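PDB 6Y0R: chitooligosaccharide oxidase from Gibberella zeae, which oxidises the C1 hydroxyl of chitooligosaccharides to the corresponding lactones, using a covalently bound FAD and passing the electrons to molecular oxygen to give hydrogen peroxide. Local coordinates for residues C30-V36 with A75-C79; H175-L181 with E223-F227; Q244-P248 with F354-N359; S368-W372 with P418-L424. All coordinates share one frame; numbering follows the deposited sequence.

Interaction 1. Residues C30-V36 with A75-C79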
loop_
_atom_site.group_PDB
_atom_site.type_symbol
_atom_site.label_atom_id
_atom_site.label_comp_id
_atom_site.label_asym_id
_atom_site.label_seq_id
_atom_site.Cartn_x
_atom_site.Cartn_y
_atom_site.Cartn_z
ATOM N N CYS A 30 -18.272 12.998 -25.112
ATOM C CA CYS A 30 -17.650 14.168 -24.433
ATOM C C CYS A 30 -16.130 14.010 -24.504
ATOM O O CYS A 30 -15.456 14.968 -24.868
ATOM C CB CYS A 30 -18.099 14.341 -22.978
ATOM S SG CYS A 30 -17.395 15.807 -22.166
ATOM N N LEU A 31 -15.621 12.829 -24.151
ATOM C CA LEU A 31 -14.158 12.561 -24.102
ATOM C C LEU A 31 -13.558 12.697 -25.512
ATOM O O LEU A 31 -12.562 13.429 -25.664
ATOM C CB LEU A 31 -13.928 11.161 -23.514
ATOM C CG LEU A 31 -14.206 11.029 -22.012
ATOM C CD1 LEU A 31 -14.134 9.580 -21.589
ATOM C CD2 LEU A 31 -13.271 11.893 -21.180
ATOM N N THR A 32 -14.138 12.026 -26.493
ATOM C CA THR A 32 -13.669 12.065 -27.911
ATOM C C THR A 32 -13.648 13.535 -28.381
ATOM O O THR A 32 -12.578 14.024 -28.861
ATOM C CB THR A 32 -14.521 11.113 -28.757
ATOM O OG1 THR A 32 -15.882 11.486 -28.587
ATOM C CG2 THR A 32 -14.366 9.664 -28.370
ATOM N N GLN A 33 -14.736 14.269 -28.151
ATOM C CA GLN A 33 -14.851 15.687 -28.577
ATOM C C GLN A 33 -13.827 16.550 -27.830
ATOM O O GLN A 33 -13.370 17.554 -28.400
ATOM C CB GLN A 33 -16.294 16.168 -28.426
ATOM C CG GLN A 33 -17.244 15.472 -29.399
ATOM C CD GLN A 33 -18.584 16.157 -29.552
ATOM O OE1 GLN A 33 -18.668 17.370 -29.754
ATOM N NE2 GLN A 33 -19.654 15.375 -29.472
ATOM N N ALA A 34 -13.424 16.178 -26.611
ATOM C CA ALA A 34 -12.400 16.929 -25.846
ATOM C C ALA A 34 -10.985 16.467 -26.222
ATOM O O ALA A 34 -10.032 17.002 -25.601
ATOM C CB ALA A 34 -12.648 16.765 -24.367
ATOM N N LYS A 35 -10.870 15.538 -27.181
ATOM C CA LYS A 35 -9.589 14.991 -27.702
ATOM C C LYS A 35 -8.875 14.297 -26.539
ATOM O O LYS A 35 -7.630 14.441 -26.402
ATOM C CB LYS A 35 -8.710 16.086 -28.313
ATOM C CG LYS A 35 -9.385 16.919 -29.400
ATOM C CD LYS A 35 -8.494 17.999 -30.003
ATOM C CE LYS A 35 -9.012 18.500 -31.342
ATOM N NZ LYS A 35 -8.056 19.414 -32.016
ATOM N N VAL A 36 -9.656 13.621 -25.698
ATOM C CA VAL A 36 -9.079 12.741 -24.650
ATOM C C VAL A 36 -8.955 11.345 -25.242
ATOM O O VAL A 36 -9.944 10.733 -25.661
ATOM C CB VAL A 36 -9.922 12.772 -23.360
ATOM C CG1 VAL A 36 -9.326 11.813 -22.340
ATOM C CG2 VAL A 36 -10.010 14.165 -22.777
ATOM N N ALA A 75 -9.507 17.593 -18.901
ATOM C CA ALA A 75 -10.658 17.424 -19.824
ATOM C C ALA A 75 -11.467 16.184 -19.432
ATOM O O ALA A 75 -12.715 16.214 -19.448
ATOM C CB ALA A 75 -10.193 17.346 -21.262
ATOM N N ALA A 76 -10.791 15.102 -19.057
ATOM C CA ALA A 76 -11.487 13.854 -18.721
ATOM C C ALA A 76 -12.321 14.078 -17.452
ATOM O O ALA A 76 -13.488 13.641 -17.441
ATOM C CB ALA A 76 -10.521 12.706 -18.562
ATOM N N VAL A 77 -11.746 14.707 -16.445
ATOM C CA VAL A 77 -12.472 15.000 -15.181
ATOM C C VAL A 77 -13.661 15.908 -15.525
ATOM O O VAL A 77 -14.769 15.618 -15.069
ATOM C CB VAL A 77 -11.558 15.602 -14.117
ATOM C CG1 VAL A 77 -12.328 16.108 -12.913
ATOM C CG2 VAL A 77 -10.502 14.580 -13.686
ATOM N N GLU A 78 -13.455 16.921 -16.362
ATOM C CA GLU A 78 -14.561 17.877 -16.681
ATOM C C GLU A 78 -15.711 17.101 -17.310
ATOM O O GLU A 78 -16.899 17.372 -16.960
ATOM C CB GLU A 78 -14.085 19.014 -17.590
ATOM C CG GLU A 78 -13.339 20.079 -16.824
ATOM C CD GLU A 78 -12.363 20.946 -17.605
ATOM O OE1 GLU A 78 -12.267 20.809 -18.851
ATOM O OE2 GLU A 78 -11.669 21.714 -16.949
ATOM N N CYS A 79 -15.394 16.168 -18.198
ATOM C CA CYS A 79 -16.380 15.296 -18.882
ATOM C C CYS A 79 -17.159 14.452 -17.872
ATOM O O CYS A 79 -18.391 14.352 -17.996
ATOM C CB CYS A 79 -15.736 14.391 -19.918
ATOM S SG CYS A 79 -15.380 15.258 -21.467
#

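Interaction 2. Residues H175-L181 with E223-F227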
loop_
_atom_site.group_PDB
_atom_site.type_symbol
_atom_site.label_atom_id
_atom_site.label_comp_id
_atom_site.label_asym_id
_atom_site.label_seq_id
_atom_site.Cartn_x
_atom_site.Cartn_y
_atom_site.Cartn_z
ATOM N N HIS A 175 13.099 5.721 7.236
ATOM C CA HIS A 175 12.751 6.849 6.335
ATOM C C HIS A 175 11.240 7.115 6.291
ATOM O O HIS A 175 10.847 8.129 5.738
ATOM C CB HIS A 175 13.314 6.629 4.936
ATOM C CG HIS A 175 14.804 6.703 4.886
ATOM N ND1 HIS A 175 15.492 7.887 5.122
ATOM C CD2 HIS A 175 15.732 5.747 4.680
ATOM C CE1 HIS A 175 16.808 7.629 5.021
ATOM N NE2 HIS A 175 16.982 6.324 4.784
ATOM N N GLY A 176 10.438 6.266 6.915
ATOM C CA GLY A 176 8.988 6.464 7.009
ATOM C C GLY A 176 8.229 5.740 5.928
ATOM O O GLY A 176 8.839 5.012 5.116
ATOM N N LEU A 177 6.942 6.053 5.844
ATOM C CA LEU A 177 6.102 5.620 4.723
ATOM C C LEU A 177 6.464 6.449 3.512
ATOM O O LEU A 177 7.102 7.519 3.645
ATOM C CB LEU A 177 4.617 5.822 5.054
ATOM C CG LEU A 177 4.131 5.135 6.320
ATOM C CD1 LEU A 177 2.757 5.670 6.747
ATOM C CD2 LEU A 177 4.121 3.637 6.141
ATOM N N THR A 178 6.076 6.001 2.337
ATOM C CA THR A 178 6.377 6.757 1.112
ATOM C C THR A 178 5.879 8.190 1.317
ATOM O O THR A 178 6.563 9.165 0.946
ATOM C CB THR A 178 5.798 6.115 -0.148
ATOM O OG1 THR A 178 6.043 4.735 -0.143
ATOM C CG2 THR A 178 6.392 6.681 -1.410
ATOM N N LEU A 179 4.692 8.351 1.884
ATOM C CA LEU A 179 4.099 9.708 1.978
ATOM C C LEU A 179 4.825 10.596 2.988
ATOM O O LEU A 179 4.613 11.825 2.932
ATOM C CB LEU A 179 2.602 9.620 2.280
ATOM C CG LEU A 179 2.175 8.851 3.523
ATOM C CD1 LEU A 179 2.482 9.626 4.796
ATOM C CD2 LEU A 179 0.680 8.560 3.437
ATOM N N ASP A 180 5.692 10.040 3.834
ATOM C CA ASP A 180 6.461 10.836 4.837
ATOM C C ASP A 180 7.521 11.664 4.120
ATOM O O ASP A 180 7.993 12.642 4.753
ATOM C CB ASP A 180 6.964 9.986 5.991
ATOM C CG ASP A 180 5.818 9.499 6.898
ATOM O OD1 ASP A 180 4.938 10.344 7.231
ATOM O OD2 ASP A 180 5.826 8.303 7.309
ATOM N N LEU A 181 7.875 11.360 2.876
ATOM C CA LEU A 181 8.897 12.205 2.193
ATOM C C LEU A 181 8.247 13.051 1.114
ATOM O O LEU A 181 8.951 13.721 0.354
ATOM C CB LEU A 181 9.987 11.293 1.628
ATOM C CG LEU A 181 10.926 10.703 2.694
ATOM C CD1 LEU A 181 11.997 9.839 2.056
ATOM C CD2 LEU A 181 11.550 11.787 3.544
ATOM N N GLU A 223 5.721 15.264 -5.562
ATOM C CA GLU A 223 7.105 15.730 -5.341
ATOM C C GLU A 223 7.576 15.168 -4.013
ATOM O O GLU A 223 6.857 15.244 -3.025
ATOM C CB GLU A 223 7.184 17.256 -5.364
ATOM C CG GLU A 223 8.622 17.751 -5.258
ATOM C CD GLU A 223 8.840 19.210 -5.619
ATOM O OE1 GLU A 223 7.859 20.016 -5.497
ATOM O OE2 GLU A 223 9.989 19.527 -6.030
ATOM N N PHE A 224 8.819 14.715 -3.960
ATOM C CA PHE A 224 9.428 14.107 -2.760
ATOM C C PHE A 224 10.826 14.672 -2.507
ATOM O O PHE A 224 11.532 15.017 -3.465
ATOM C CB PHE A 224 9.621 12.596 -2.950
ATOM C CG PHE A 224 8.364 11.806 -3.224
ATOM C CD1 PHE A 224 7.844 11.732 -4.503
ATOM C CD2 PHE A 224 7.695 11.193 -2.165
ATOM C CE1 PHE A 224 6.675 11.022 -4.743
ATOM C CE2 PHE A 224 6.522 10.488 -2.401
ATOM C CZ PHE A 224 6.037 10.387 -3.695
ATOM N N GLN A 225 11.233 14.637 -1.257
ATOM C CA GLN A 225 12.651 14.797 -0.865
ATOM C C GLN A 225 13.246 13.390 -0.817
ATOM O O GLN A 225 12.940 12.627 0.133
ATOM C CB GLN A 225 12.799 15.507 0.477
ATOM C CG GLN A 225 14.263 15.671 0.888
ATOM C CD GLN A 225 15.098 16.379 -0.160
ATOM O OE1 GLN A 225 14.730 17.452 -0.625
ATOM N NE2 GLN A 225 16.206 15.768 -0.583
ATOM N N THR A 226 14.032 13.026 -1.832
ATOM C CA THR A 226 14.710 11.712 -1.844
ATOM C C THR A 226 15.766 11.637 -0.734
ATOM O O THR A 226 16.233 12.687 -0.239
ATOM C CB THR A 226 15.335 11.391 -3.213
ATOM O OG1 THR A 226 16.498 12.222 -3.335
ATOM C CG2 THR A 226 14.364 11.553 -4.358
ATOM N N PHE A 227 16.209 10.421 -0.428
ATOM C CA PHE A 227 17.391 10.176 0.428
ATOM C C PHE A 227 18.456 9.481 -0.427
ATOM O O PHE A 227 18.160 8.979 -1.541
ATOM C CB PHE A 227 17.079 9.395 1.704
ATOM C CG PHE A 227 16.353 8.096 1.493
ATOM C CD1 PHE A 227 17.041 6.911 1.265
ATOM C CD2 PHE A 227 14.969 8.065 1.560
ATOM C CE1 PHE A 227 16.358 5.712 1.079
ATOM C CE2 PHE A 227 14.293 6.871 1.352
ATOM C CZ PHE A 227 14.985 5.703 1.119
#

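Interaction 3. Residues Q244-P248 with F354-N359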
loop_
_atom_site.group_PDB
_atom_site.type_symbol
_atom_site.label_atom_id
_atom_site.label_comp_id
_atom_site.label_asym_id
_atom_site.label_seq_id
_atom_site.Cartn_x
_atom_site.Cartn_y
_atom_site.Cartn_z
ATOM N N GLN A 244 3.081 -24.828 18.731
ATOM C CA GLN A 244 2.141 -24.141 19.635
ATOM C C GLN A 244 2.841 -23.818 20.964
ATOM O O GLN A 244 2.512 -22.782 21.554
ATOM C CB GLN A 244 0.869 -25.002 19.663
ATOM C CG GLN A 244 -0.296 -24.368 20.388
ATOM C CD GLN A 244 -1.592 -25.064 20.047
ATOM O OE1 GLN A 244 -1.612 -26.167 19.508
ATOM N NE2 GLN A 244 -2.691 -24.396 20.342
ATOM N N ASN A 245 3.852 -24.586 21.400
ATOM C CA ASN A 245 4.551 -24.327 22.688
ATOM C C ASN A 245 5.574 -23.188 22.602
ATOM O O ASN A 245 5.860 -22.599 23.654
ATOM C CB ASN A 245 5.310 -25.549 23.208
ATOM C CG ASN A 245 4.381 -26.674 23.603
ATOM O OD1 ASN A 245 3.438 -26.473 24.361
ATOM N ND2 ASN A 245 4.626 -27.856 23.070
ATOM N N THR A 246 6.203 -22.949 21.446
ATOM C CA THR A 246 7.346 -22.036 21.318
ATOM C C THR A 246 6.923 -20.768 20.580
ATOM O O THR A 246 7.552 -19.752 20.831
ATOM C CB THR A 246 8.522 -22.703 20.620
ATOM O OG1 THR A 246 8.111 -23.330 19.407
ATOM C CG2 THR A 246 9.135 -23.777 21.506
ATOM N N ALA A 247 5.895 -20.843 19.731
ATOM C CA ALA A 247 5.551 -19.667 18.879
ATOM C C ALA A 247 5.053 -18.486 19.710
ATOM O O ALA A 247 5.404 -17.352 19.399
ATOM C CB ALA A 247 4.559 -20.005 17.796
ATOM N N PRO A 248 4.170 -18.633 20.721
ATOM C CA PRO A 248 3.709 -17.442 21.438
ATOM C C PRO A 248 4.832 -16.595 22.038
ATOM O O PRO A 248 4.869 -15.429 21.856
ATOM C CB PRO A 248 2.751 -18.000 22.503
ATOM C CG PRO A 248 2.285 -19.305 21.893
ATOM C CD PRO A 248 3.498 -19.870 21.172
ATOM N N PHE A 354 -0.942 -13.315 21.916
ATOM C CA PHE A 354 -0.177 -14.135 20.956
ATOM C C PHE A 354 -0.581 -15.606 21.111
ATOM O O PHE A 354 -0.635 -16.326 20.113
ATOM C CB PHE A 354 1.328 -13.935 21.107
ATOM C CG PHE A 354 1.847 -12.667 20.483
ATOM C CD1 PHE A 354 1.718 -12.469 19.113
ATOM C CD2 PHE A 354 2.450 -11.664 21.240
ATOM C CE1 PHE A 354 2.219 -11.323 18.517
ATOM C CE2 PHE A 354 2.955 -10.517 20.630
ATOM C CZ PHE A 354 2.845 -10.350 19.273
ATOM N N LYS A 355 -0.841 -16.075 22.339
ATOM C CA LYS A 355 -1.314 -17.474 22.543
ATOM C C LYS A 355 -2.639 -17.733 21.815
ATOM O O LYS A 355 -2.729 -18.761 21.148
ATOM C CB LYS A 355 -1.457 -17.811 24.032
ATOM C CG LYS A 355 -0.138 -18.097 24.710
ATOM C CD LYS A 355 -0.294 -18.558 26.165
ATOM C CE LYS A 355 1.063 -18.684 26.829
ATOM N NZ LYS A 355 0.974 -18.700 28.310
ATOM N N SER A 356 -3.595 -16.795 21.848
ATOM C CA SER A 356 -4.895 -16.935 21.135
ATOM C C SER A 356 -4.641 -17.065 19.645
ATOM O O SER A 356 -5.203 -17.924 18.980
ATOM C CB SER A 356 -5.820 -15.780 21.382
ATOM O OG SER A 356 -6.048 -15.655 22.771
ATOM N N PHE A 357 -3.801 -16.167 19.118
ATOM C CA PHE A 357 -3.406 -16.159 17.699
ATOM C C PHE A 357 -2.779 -17.494 17.302
ATOM O O PHE A 357 -3.169 -18.118 16.313
ATOM C CB PHE A 357 -2.483 -14.960 17.486
ATOM C CG PHE A 357 -1.868 -14.881 16.127
ATOM C CD1 PHE A 357 -2.647 -14.742 15.003
ATOM C CD2 PHE A 357 -0.492 -14.853 15.980
ATOM C CE1 PHE A 357 -2.067 -14.659 13.746
ATOM C CE2 PHE A 357 0.085 -14.763 14.727
ATOM C CZ PHE A 357 -0.710 -14.677 13.610
ATOM N N VAL A 358 -1.745 -17.927 18.029
ATOM C CA VAL A 358 -1.007 -19.180 17.719
ATOM C C VAL A 358 -1.983 -20.379 17.833
ATOM O O VAL A 358 -1.898 -21.277 17.005
ATOM C CB VAL A 358 0.200 -19.319 18.659
ATOM C CG1 VAL A 358 0.759 -20.719 18.588
ATOM C CG2 VAL A 358 1.281 -18.274 18.373
ATOM N N ASN A 359 -2.872 -20.372 18.833
ATOM C CA ASN A 359 -3.930 -21.420 18.985
ATOM C C ASN A 359 -4.771 -21.518 17.702
ATOM O O ASN A 359 -4.967 -22.642 17.190
ATOM C CB ASN A 359 -4.746 -21.158 20.255
ATOM C CG ASN A 359 -3.957 -21.464 21.519
ATOM O OD1 ASN A 359 -2.806 -21.933 21.460
ATOM N ND2 ASN A 359 -4.569 -21.220 22.667
#

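Interaction 4. Residues S368-W372 with P418-L424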
loop_
_atom_site.group_PDB
_atom_site.type_symbol
_atom_site.label_atom_id
_atom_site.label_comp_id
_atom_site.label_asym_id
_atom_site.label_seq_id
_atom_site.Cartn_x
_atom_site.Cartn_y
_atom_site.Cartn_z
ATOM N N SER A 368 -6.575 -26.187 7.509
ATOM C CA SER A 368 -7.243 -25.533 6.351
ATOM C C SER A 368 -6.669 -26.073 5.043
ATOM O O SER A 368 -5.444 -26.244 4.950
ATOM C CB SER A 368 -7.088 -24.020 6.407
ATOM O OG SER A 368 -7.755 -23.423 5.315
ATOM N N SER A 369 -7.513 -26.317 4.035
ATOM C CA SER A 369 -7.042 -26.671 2.676
ATOM C C SER A 369 -6.553 -25.418 1.943
ATOM O O SER A 369 -5.907 -25.550 0.881
ATOM C CB SER A 369 -8.141 -27.332 1.891
ATOM O OG SER A 369 -9.303 -26.530 1.957
ATOM N N HIS A 370 -6.824 -24.236 2.497
ATOM C CA HIS A 370 -6.513 -22.952 1.810
ATOM C C HIS A 370 -5.015 -22.674 1.828
ATOM O O HIS A 370 -4.408 -22.986 2.855
ATOM C CB HIS A 370 -7.261 -21.829 2.482
ATOM C CG HIS A 370 -8.710 -21.834 2.162
ATOM N ND1 HIS A 370 -9.510 -22.946 2.363
ATOM C CD2 HIS A 370 -9.523 -20.865 1.712
ATOM C CE1 HIS A 370 -10.749 -22.654 2.036
ATOM N NE2 HIS A 370 -10.787 -21.388 1.650
ATOM N N SER A 371 -4.464 -22.083 0.762
ATOM C CA SER A 371 -3.055 -21.612 0.722
ATOM C C SER A 371 -3.034 -20.182 1.290
ATOM O O SER A 371 -3.137 -19.204 0.531
ATOM C CB SER A 371 -2.397 -21.739 -0.618
ATOM O OG SER A 371 -3.221 -21.246 -1.636
ATOM N N TRP A 372 -3.152 -20.108 2.593
ATOM C CA TRP A 372 -3.191 -18.810 3.306
ATOM C C TRP A 372 -1.777 -18.441 3.762
ATOM O O TRP A 372 -0.926 -19.306 3.897
ATOM C CB TRP A 372 -4.177 -18.854 4.464
ATOM C CG TRP A 372 -3.796 -19.813 5.538
ATOM C CD1 TRP A 372 -4.199 -21.111 5.658
ATOM C CD2 TRP A 372 -2.930 -19.561 6.659
ATOM N NE1 TRP A 372 -3.598 -21.697 6.744
ATOM C CE2 TRP A 372 -2.822 -20.762 7.383
ATOM C CE3 TRP A 372 -2.186 -18.462 7.087
ATOM C CZ2 TRP A 372 -2.042 -20.880 8.534
ATOM C CZ3 TRP A 372 -1.424 -18.577 8.228
ATOM C CH2 TRP A 372 -1.326 -19.772 8.927
ATOM N N PRO A 418 -13.487 -19.512 -2.785
ATOM C CA PRO A 418 -14.612 -20.038 -2.004
ATOM C C PRO A 418 -14.977 -19.165 -0.796
ATOM O O PRO A 418 -14.089 -18.587 -0.210
ATOM C CB PRO A 418 -14.074 -21.396 -1.556
ATOM C CG PRO A 418 -12.583 -21.170 -1.401
ATOM C CD PRO A 418 -12.203 -20.149 -2.463
ATOM N N SER A 419 -16.251 -19.100 -0.418
ATOM C CA SER A 419 -16.726 -18.158 0.629
ATOM C C SER A 419 -16.213 -18.570 2.017
ATOM O O SER A 419 -16.088 -17.658 2.880
ATOM C CB SER A 419 -18.232 -17.974 0.593
ATOM O OG SER A 419 -18.893 -19.221 0.457
ATOM N N ASP A 420 -15.841 -19.836 2.251
ATOM C CA ASP A 420 -15.234 -20.230 3.553
ATOM C C ASP A 420 -13.879 -19.531 3.730
ATOM O O ASP A 420 -13.482 -19.378 4.880
ATOM C CB ASP A 420 -15.118 -21.743 3.788
ATOM C CG ASP A 420 -14.251 -22.517 2.810
ATOM O OD1 ASP A 420 -13.690 -21.917 1.883
ATOM O OD2 ASP A 420 -14.191 -23.753 2.955
ATOM N N GLY A 421 -13.252 -19.068 2.656
ATOM C CA GLY A 421 -12.003 -18.256 2.720
ATOM C C GLY A 421 -12.190 -16.946 3.458
ATOM O O GLY A 421 -11.258 -16.511 4.227
ATOM N N PHE A 422 -13.330 -16.280 3.270
ATOM C CA PHE A 422 -13.668 -15.079 4.058
ATOM C C PHE A 422 -13.640 -15.410 5.540
ATOM O O PHE A 422 -13.157 -14.575 6.341
ATOM C CB PHE A 422 -15.037 -14.515 3.652
ATOM C CG PHE A 422 -15.164 -14.127 2.201
ATOM C CD1 PHE A 422 -14.206 -13.342 1.579
ATOM C CD2 PHE A 422 -16.285 -14.478 1.450
ATOM C CE1 PHE A 422 -14.325 -12.952 0.261
ATOM C CE2 PHE A 422 -16.429 -14.040 0.145
ATOM C CZ PHE A 422 -15.437 -13.318 -0.473
ATOM N N ASN A 423 -14.242 -16.546 5.948
ATOM C CA ASN A 423 -14.340 -16.859 7.393
ATOM C C ASN A 423 -12.951 -17.259 7.925
ATOM O O ASN A 423 -12.661 -16.945 9.079
ATOM C CB ASN A 423 -15.373 -17.943 7.714
ATOM C CG ASN A 423 -16.016 -17.699 9.070
ATOM O OD1 ASN A 423 -16.606 -16.641 9.298
ATOM N ND2 ASN A 423 -15.913 -18.659 9.974
ATOM N N LEU A 424 -12.127 -17.890 7.111
ATOM C CA LEU A 424 -10.766 -18.295 7.538
ATOM C C LEU A 424 -10.008 -17.008 7.882
ATOM O O LEU A 424 -9.376 -16.922 8.969
ATOM C CB LEU A 424 -10.051 -19.004 6.393
ATOM C CG LEU A 424 -8.558 -19.261 6.615
ATOM C CD1 LEU A 424 -8.340 -20.161 7.802
ATOM C CD2 LEU A 424 -7.915 -19.840 5.369
#

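Interaction 1. Residues C30-V36 with A75-C79
Cys30 and Cys79 join in a disulfide that ties the N-terminal helix 26-33 to helix 70-83 of the PCMH-type FAD-binding domain, a worked example of a disulfide cross-link laid over a small apolar helix interface. The two sulfurs bond at 2.2 Å, SG of Cys30 to SG of Cys79, with a torsion about the S-S bond of -81°, near the usual right angle for a disulfide. Cys30 swings its sulfur anti to the backbone N (chi1 -178°), which carries it off its own helix and across to Cys79.

Beside the disulfide the contact is purely apolar, and small residues let the backbones come close. Leu31 sends one branch across: its CD2 lies 3.6 Å from CA of Ala76 and 3.7 Å from CB of Cys79, so a single methyl fills the step between two successive turns of helix 70-83. Methyl meets methyl at Ala34, whose CB stands 4.0 Å from CB of Ala75.

The backbone turn contributes as well. Helix 26-33 ends in a Schellman motif, with Lys35 at positive phi and Val36 N bonded back to Leu31 O, and this reversal returns the chain to helix 70-83. Leu31, Val36 and Ala76 also touch strands 63-65 and 108-111, through Ala63, Ala65, Leu108 and Ile110, so the two helices share a seat on that sheet. Val36 straddles neighbouring alanines: CG1 leans on Ala76, while CG2 packs 3.5 Å from CB of Ala75.

Interaction 2. Residues H175-L181 with E223-F227
Phe224, on strand 218-228, is met by two backbone carbonyls of 175-181: Thr178 O lies in the plane of its ring at the edge, 3.6 Å from CE2, and Leu181 O receives a CA-H...O contact from Phe224 CA at 3.2 Å. The same Leu181 O takes the hydrogen bond of the next residue, Gln225 N, at 2.9 Å, somewhat bent at the hydrogen (157°), so one oxygen takes a hydrogen bond and a weaker CA-H...O contact. Gln225 O is buried against the Leu181 side chain without a polar partner, while its amide NE2 turns back to Thr226 O. Thr226 itself points away, its hydroxyl bonded to Gly124 and Arg147. Phe227 closes the contact. Its ring lies face to face with the imidazole of His175, the planes only 1° apart and the centroids 3.6 Å apart, and Leu181 CD1 abuts its edge, 3.5 Å from CD2. Phe227 holds its ring between backbone N and carbonyl carbon (chi1 53°), which lays it over His175. Together these contacts hold the end of helix 172-175 and the 3-10 turn 178-181 against the antiparallel sheet of the PCMH-type FAD-binding fold, with the Thr178 side chain about 7 Å from the bound FAD.

Interaction 3. Residues Q244-P248 with F354-N359
Val358 faces the start of helix 247-260 with both of its methyls, and its rotamer turns CG1 toward Gln244 while both methyls touch Ala247 and Pro248. With CG1 anti to the backbone N (chi1 166°), that branch reaches CA of Gln244 at 3.8 Å, while CG2 comes to 3.8 Å from CB of Ala247 and rests equally on the proline ring. Pro248 crosses Val358 at about a right angle, so the ring lies across the branched end and its CG and CD both touch it. Next to them on the ring, CB of Pro248 packs 3.6 Å from CG of Lys355; only the root of that lysine takes part, since the extended remainder leads away.

The polar contact lies nearer the surface. Gln244 is stretched almost fully, CG anti to its backbone N (chi1 -172°), and delivers NE2 to OD1 of Asn359 in a 2.7 Å hydrogen bond that is nearly straight. The acceptor lies in the plane of the glutamine amide, yet the donor stands well above the asparagine carbonyl plane, the two amides being turned 66° against each other. The bond is thus well directed for the donor and much less so for the acceptor.

One turn earlier in helix 351-367, Phe354 carries its ring off to Leu251, Tyr252 and Gln255 of helix 247-260. Ala247 and Val358 also meet Tyr276 of strand 275-283, and Phe357 packs on helix 420-433, so helix 351-367 touches both of those helices and, through Tyr276, the sheet.

Interaction 4. Residues S368-W372 with P418-L424
Leu424 fills the middle of this contact with a single methyl, CD2, which lies 3.6 Å from CB of His370, 3.6 Å from OG of Ser368 and 3.9 Å from CD1 of Trp372. Three residues of the 368-372 segment therefore converge on one branch of one leucine. Its CG stands anti to the backbone N (chi1 170°), sending the branched end out from helix 420-433 and past the histidine, the two side chains sliding by each other in opposite directions.

The imidazole of His370 reaches the N-terminal part of that helix. CG of Pro418 and CA of Gly421 both approach the ring obliquely. OD1 of Asp420 lies in the plane of the ring at its edge, with the carboxylate turned 63° from the imidazole.

A second shell sets these groups in place. Ser368 OG accepts from the backbone N of His370 at 3.1 Å, closing an ST turn just ahead of strand 371-378. Lys273 NZ donates to the carbonyls of Ser368 and His370, and the indole NE1 of Trp372 bonds to Gly365 O, tying the ring back toward helix 351-367. Beyond, His370 touches Asp409 and Pro418 touches Val411, both on the neighbouring strand 403-411. This is helix-on-sheet packing in an alpha+beta domain with a seven-stranded antiparallel sheet, helix 420-433 being packed beside the segment that leads into strand 371-378.

In the fold
The four contacts divide between the cofactor-binding part of the chain and the sheet-and-helix layer beyond it. Interactions 1 and 2 both involve the PCMH-type FAD-binding domain, with centres 33 Å apart. Interaction 2 is near the bound FAD; in interaction 1 the Ala76 side chain is about 12 Å from FAD, although that contact lies out at the periphery. Interactions 3 and 4 belong to the seven-stranded antiparallel sheet and its helices; their centres are 20 Å apart and their nearest atoms about 7 Å, and helix 351-367 leads directly from one to the other. Interactions 1 and 3, with centres 57 Å apart, lie on opposite sides of the chain's centre.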